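PDB 2OPD: PilX, which is a minor pilin of the type IV pili of Neisseria meningitidis and probably promotes adhesion between bacteria. Local coordinates for residues 3-8 with 86-91; 101-106 with 116-121. One frame throughout, in Å; residues are numbered along the deposited sequence.

How a pilin ties its long helix to its sheet, and its sheet to its C-terminal region, can be followed along this chain. Residues 3-8 begin helix 4-29 and meet their partner 77 residues later: contact 1 closes that long loop at residues 86-91, where the chain enters strand 89-93. Contact 2 opens afterwards, joining 101-106 to 116-121 over nine intervening residues, so the two loops follow in series and neither nest nor cross. Their centres lie about 12 Å apart, and the same antiparallel sheet connects them, Ser89 N probably hydrogen-bonding to Cys101 O (2.9 Å). Contact 1 thus ties the helix start to strand 89-93, and contact 2 ties the neighbouring strand 98-101 to 118-122.

Contact 1 (3-8 with 86-91); sequences EFEKGY and YTLSVW
Glu5 lies over one face of the Tyr86 ring, and this pairing dominates the contact. Its CG sits 3.5 Å from the centroid of the Tyr86 ring and close to the ring normal, a CH-pi contact made by the methylene and not by the acid. The carboxylate stacks over the CD1-CE1 side of the same ring, its plane tilted by 25°, with Glu5 CD 3.2 Å from Tyr86 CD1. From there Glu5 OE2 alone leads on to two successive backbone amides: Thr87 N, 3.3 Å away, donates to OE2 along a nearly straight line (169°), and Leu88 N donates to it at the same length but more bent. Both bonds are weak, yet together they hold one carboxylate oxygen at the turn into strand 89-93. What brings the acid there is an extended chain with CG roughly anti to the backbone N (chi1 -151°). The contact joins the first modelled turn of the long helix to the approach to a sheet strand, within the pilin fold, in which a long N-terminal helix packs against an antiparallel sheet. Leu88 adds an apolar touch, its CD1 resting 3.8 Å from Lys6 CA and close to the start of the Lys6 side chain. On the other flank, Tyr86 OH stands 4.2 Å above the Tyr8 ring plane, over its centre, while also hydrogen-bonding to Lys58 NZ. Further out, the Ser89 hydroxyl donates to Thr87 O (OG to O 2.7 Å), bracing the backbone beside the two amides, and Gln9 NE2 of helix 4-29 bonds to Ser89 O.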
loop_
_atom_site.group_PDB
_atom_site.type_symbol
_atom_site.label_atom_id
_atom_site.label_comp_id
_atom_site.label_asym_id
_atom_site.label_seq_id
_atom_site.Cartn_x
_atom_site.Cartn_y
_atom_site.Cartn_z
ATOM N N GLU A 3 -8.921 17.460 10.072
ATOM C CA GLU A 3 -10.062 16.558 9.692
ATOM C C GLU A 3 -9.880 15.123 10.157
ATOM O O GLU A 3 -8.754 14.639 10.322
ATOM C CB GLU A 3 -10.353 16.573 8.173
ATOM C CG GLU A 3 -11.706 15.917 7.817
ATOM C CD GLU A 3 -12.382 16.457 6.543
ATOM O OE1 GLU A 3 -13.433 15.877 6.179
ATOM O OE2 GLU A 3 -11.897 17.446 5.916
ATOM N N PHE A 4 -11.017 14.469 10.388
ATOM C CA PHE A 4 -11.073 13.030 10.620
ATOM C C PHE A 4 -10.469 12.258 9.442
ATOM O O PHE A 4 -9.793 11.266 9.628
ATOM C CB PHE A 4 -12.526 12.591 10.832
ATOM C CG PHE A 4 -13.220 13.290 11.974
ATOM C CD1 PHE A 4 -14.357 14.058 11.746
ATOM C CD2 PHE A 4 -12.743 13.179 13.274
ATOM C CE1 PHE A 4 -15.009 14.707 12.795
ATOM C CE2 PHE A 4 -13.394 13.835 14.330
ATOM C CZ PHE A 4 -14.522 14.593 14.083
ATOM N N GLU A 5 -10.715 12.723 8.228
ATOM C CA GLU A 5 -10.190 12.045 7.063
ATOM C C GLU A 5 -8.654 12.009 6.959
ATOM O O GLU A 5 -8.087 10.927 6.751
ATOM C CB GLU A 5 -10.824 12.555 5.788
ATOM C CG GLU A 5 -10.858 11.467 4.743
ATOM C CD GLU A 5 -11.255 11.972 3.381
ATOM O OE1 GLU A 5 -12.255 12.704 3.254
ATOM O OE2 GLU A 5 -10.549 11.606 2.435
ATOM N N LYS A 6 -7.989 13.153 7.120
ATOM C CA LYS A 6 -6.533 13.150 7.199
ATOM C C LYS A 6 -6.147 12.239 8.337
ATOM O O LYS A 6 -5.173 11.496 8.231
ATOM C CB LYS A 6 -5.960 14.539 7.509
ATOM C CG LYS A 6 -5.641 15.450 6.328
ATOM C CD LYS A 6 -5.553 16.904 6.843
ATOM C CE LYS A 6 -5.150 17.939 5.773
ATOM N NZ LYS A 6 -4.943 19.336 6.343
ATOM N N GLY A 7 -6.899 12.315 9.432
ATOM C CA GLY A 7 -6.679 11.450 10.589
ATOM C C GLY A 7 -6.639 9.987 10.171
ATOM O O GLY A 7 -5.746 9.235 10.579
ATOM N N TYR A 8 -7.586 9.597 9.325
ATOM C CA TYR A 8 -7.712 8.236 8.876
ATOM C C TYR A 8 -6.621 7.884 7.877
ATOM O O TYR A 8 -6.107 6.767 7.907
ATOM C CB TYR A 8 -9.071 8.002 8.216
ATOM C CG TYR A 8 -10.211 7.739 9.161
ATOM C CD1 TYR A 8 -10.463 8.578 10.235
ATOM C CD2 TYR A 8 -11.072 6.667 8.953
ATOM C CE1 TYR A 8 -11.538 8.355 11.096
ATOM C CE2 TYR A 8 -12.152 6.430 9.809
ATOM C CZ TYR A 8 -12.375 7.283 10.876
ATOM O OH TYR A 8 -13.431 7.060 11.734
ATOM N N TYR A 86 -14.657 8.828 0.528
ATOM C CA TYR A 86 -13.269 9.221 0.760
ATOM C C TYR A 86 -12.377 9.251 -0.482
ATOM O O TYR A 86 -12.597 8.500 -1.458
ATOM C CB TYR A 86 -12.619 8.312 1.795
ATOM C CG TYR A 86 -12.973 8.638 3.197
ATOM C CD1 TYR A 86 -13.631 9.809 3.528
ATOM C CD2 TYR A 86 -12.597 7.799 4.203
ATOM C CE1 TYR A 86 -13.948 10.094 4.860
ATOM C CE2 TYR A 86 -12.881 8.067 5.497
ATOM C CZ TYR A 86 -13.556 9.191 5.833
ATOM O OH TYR A 86 -13.804 9.385 7.159
ATOM N N THR A 87 -11.329 10.079 -0.393
ATOM C CA THR A 87 -10.363 10.243 -1.474
ATOM C C THR A 87 -8.897 10.043 -1.035
ATOM O O THR A 87 -8.173 9.230 -1.613
ATOM C CB THR A 87 -10.522 11.613 -2.053
ATOM O OG1 THR A 87 -10.345 12.545 -0.989
ATOM C CG2 THR A 87 -11.930 11.769 -2.633
ATOM N N LEU A 88 -8.459 10.776 -0.009
ATOM C CA LEU A 88 -7.057 10.646 0.486
ATOM C C LEU A 88 -6.536 9.204 0.420
ATOM O O LEU A 88 -7.225 8.268 0.801
ATOM C CB LEU A 88 -6.903 11.221 1.912
ATOM C CG LEU A 88 -7.206 12.704 2.131
ATOM C CD1 LEU A 88 -6.703 13.120 3.423
ATOM C CD2 LEU A 88 -6.575 13.572 1.056
ATOM N N SER A 89 -5.315 9.021 -0.049
ATOM C CA SER A 89 -4.767 7.666 -0.203
ATOM C C SER A 89 -3.307 7.562 0.211
ATOM O O SER A 89 -2.721 8.508 0.740
ATOM C CB SER A 89 -4.916 7.196 -1.647
ATOM O OG SER A 89 -6.236 7.418 -2.041
ATOM N N VAL A 90 -2.720 6.404 -0.034
ATOM C CA VAL A 90 -1.346 6.191 0.365
ATOM C C VAL A 90 -0.699 5.178 -0.525
ATOM O O VAL A 90 -1.362 4.227 -0.985
ATOM C CB VAL A 90 -1.266 5.631 1.793
ATOM C CG1 VAL A 90 0.148 5.119 2.103
ATOM C CG2 VAL A 90 -1.777 6.670 2.826
ATOM N N TRP A 91 0.618 5.323 -0.697
ATOM C CA TRP A 91 1.392 4.268 -1.303
ATOM C C TRP A 91 2.762 4.216 -0.711
ATOM O O TRP A 91 3.296 5.240 -0.261
ATOM C CB TRP A 91 1.406 4.414 -2.842
ATOM C CG TRP A 91 2.441 5.291 -3.499
ATOM C CD1 TRP A 91 2.260 6.556 -3.977
ATOM C CD2 TRP A 91 3.798 4.923 -3.847
ATOM N NE1 TRP A 91 3.438 7.005 -4.592
ATOM C CE2 TRP A 91 4.380 6.017 -4.519
ATOM C CE3 TRP A 91 4.567 3.786 -3.646
ATOM C CZ2 TRP A 91 5.701 5.993 -4.987
ATOM C CZ3 TRP A 91 5.858 3.773 -4.131
ATOM C CH2 TRP A 91 6.412 4.865 -4.787
#

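Contact 2 (101-106 with 116-121); sequences CRDAAS and SDVGCE
Contact 2 is a disulfide-bonded strand pairing just before helix 104-109, joining the end of strand 98-101 to strand 118-122. Cysteines bracketing the C-terminal part of the globular domain are characteristic of type IV pilins, where they delimit the D-region; here the enclosed segment holds helix 104-109 and strand 114-115. Cys101 and Cys120 form an antiparallel non-hydrogen-bonded pair with their CA atoms just 4.0 Å apart, and both side chains leave the same sheet face, where Trp91 and Leu111 also pack. Each sulfur lies anti to its own carbonyl carbon, which lets Cys101 SG join Cys120 SG at 2.1 Å with a right-handed chi3 of 102°. One residue along, Arg102 N donates to Gly119 O (3.1 Å), nearly straight at 169°, while Cys101 CA leans on the same oxygen in a CA-H...O contact. The extended Arg102 side chain then runs alongside the other strand, its CD 3.6 Å from Val118 C, until NH2 reaches Val118 O at 2.8 Å. That bond is weak, bent to 121°, and comes in obliquely to the guanidinium. At the helix start, Asp103 is the N-cap residue and probably accepts from Ser106 N, although its OD2 is less surely placed; its OD1 packs 3.5 Å from Val118 CG1. Ser106 CB lies 3.9 Å from Cys120 SG. Gly119 has a positive phi, a backbone shape glycine takes up readily, and its amide faces Ser106. The disulfide and the sound Arg102-Gly119 backbone bond beside it hold Cys101 opposite Cys120 and so probably keep the strands in register, the weak Arg102 NH2 bond adding little.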
loop_
_atom_site.group_PDB
_atom_site.type_symbol
_atom_site.label_atom_id
_atom_site.label_comp_id
_atom_site.label_asym_id
_atom_site.label_seq_id
_atom_site.Cartn_x
_atom_site.Cartn_y
_atom_site.Cartn_z
ATOM N N CYS A 101 -1.325 10.745 -0.613
ATOM C CA CYS A 101 -1.716 11.158 -1.935
ATOM C C CYS A 101 -3.078 11.797 -1.865
ATOM O O CYS A 101 -3.912 11.382 -1.076
ATOM C CB CYS A 101 -1.805 9.919 -2.806
ATOM S SG CYS A 101 -0.260 9.037 -2.986
ATOM N N ARG A 102 -3.304 12.804 -2.695
ATOM C CA ARG A 102 -4.534 13.560 -2.683
ATOM C C ARG A 102 -5.747 12.778 -3.141
ATOM O O ARG A 102 -6.873 13.249 -2.917
ATOM C CB ARG A 102 -4.398 14.744 -3.620
ATOM C CG ARG A 102 -3.445 15.795 -3.144
ATOM C CD ARG A 102 -3.059 16.715 -4.263
ATOM N NE ARG A 102 -2.429 17.913 -3.727
ATOM C CZ ARG A 102 -1.824 18.830 -4.468
ATOM N NH1 ARG A 102 -1.276 19.886 -3.891
ATOM N NH2 ARG A 102 -1.763 18.677 -5.786
ATOM N N ASP A 103 -5.530 11.629 -3.805
ATOM C CA ASP A 103 -6.604 10.866 -4.424
ATOM C C ASP A 103 -6.136 9.481 -4.813
ATOM O O ASP A 103 -4.969 9.281 -4.980
ATOM C CB ASP A 103 -7.161 11.618 -5.658
ATOM C CG ASP A 103 -6.120 11.821 -6.768
ATOM O OD1 ASP A 103 -5.877 12.982 -7.132
ATOM O OD2 ASP A 103 -5.572 10.819 -7.287
ATOM N N ALA A 104 -7.051 8.523 -4.959
ATOM C CA ALA A 104 -6.721 7.131 -5.257
ATOM C C ALA A 104 -5.916 6.960 -6.522
ATOM O O ALA A 104 -4.959 6.200 -6.545
ATOM C CB ALA A 104 -7.971 6.316 -5.356
ATOM N N ALA A 105 -6.320 7.639 -7.593
ATOM C CA ALA A 105 -5.609 7.551 -8.857
ATOM C C ALA A 105 -4.098 7.888 -8.725
ATOM O O ALA A 105 -3.249 7.168 -9.268
ATOM C CB ALA A 105 -6.297 8.414 -9.923
ATOM N N SER A 106 -3.762 8.963 -8.029
ATOM C CA SER A 106 -2.352 9.307 -7.807
ATOM C C SER A 106 -1.669 8.226 -6.944
ATOM O O SER A 106 -0.504 7.896 -7.176
ATOM C CB SER A 106 -2.200 10.650 -7.070
ATOM O OG SER A 106 -3.372 11.460 -7.209
ATOM N N SER A 116 -0.505 20.079 -10.571
ATOM C CA SER A 116 -1.791 19.955 -11.302
ATOM C C SER A 116 -2.977 19.649 -10.371
ATOM O O SER A 116 -4.033 19.248 -10.826
ATOM C CB SER A 116 -1.684 18.898 -12.412
ATOM O OG SER A 116 -0.743 19.291 -13.406
ATOM N N ASP A 117 -2.791 19.852 -9.070
ATOM C CA ASP A 117 -3.839 19.674 -8.076
ATOM C C ASP A 117 -4.164 18.178 -7.859
ATOM O O ASP A 117 -5.227 17.820 -7.323
ATOM C CB ASP A 117 -5.085 20.511 -8.417
ATOM C CG ASP A 117 -4.802 22.040 -8.473
ATOM O OD1 ASP A 117 -5.361 22.670 -9.407
ATOM O OD2 ASP A 117 -4.070 22.631 -7.597
ATOM N N VAL A 118 -3.251 17.317 -8.315
ATOM C CA VAL A 118 -3.222 15.906 -7.935
ATOM C C VAL A 118 -1.794 15.543 -7.453
ATOM O O VAL A 118 -0.937 16.432 -7.319
ATOM C CB VAL A 118 -3.665 14.994 -9.082
ATOM C CG1 VAL A 118 -5.018 15.409 -9.568
ATOM C CG2 VAL A 118 -2.646 14.997 -10.265
ATOM N N GLY A 119 -1.528 14.263 -7.211
ATOM C CA GLY A 119 -0.170 13.833 -6.881
ATOM C C GLY A 119 0.035 13.330 -5.445
ATOM O O GLY A 119 -0.912 13.236 -4.663
ATOM N N CYS A 120 1.280 13.027 -5.084
ATOM C CA CYS A 120 1.576 12.575 -3.726
ATOM C C CYS A 120 2.803 13.272 -3.236
ATOM O O CYS A 120 3.607 13.728 -4.026
ATOM C CB CYS A 120 1.878 11.080 -3.720
ATOM S SG CYS A 120 0.677 10.046 -4.518
ATOM N N GLU A 121 2.973 13.348 -1.934
ATOM C CA GLU A 121 4.225 13.869 -1.402
ATOM C C GLU A 121 4.647 12.949 -0.315
ATOM O O GLU A 121 3.832 12.196 0.196
ATOM C CB GLU A 121 4.075 15.291 -0.842
ATOM C CG GLU A 121 3.317 15.376 0.452
ATOM C CD GLU A 121 3.178 16.795 0.922
ATOM O OE1 GLU A 121 2.374 17.039 1.838
ATOM O OE2 GLU A 121 3.885 17.670 0.370
#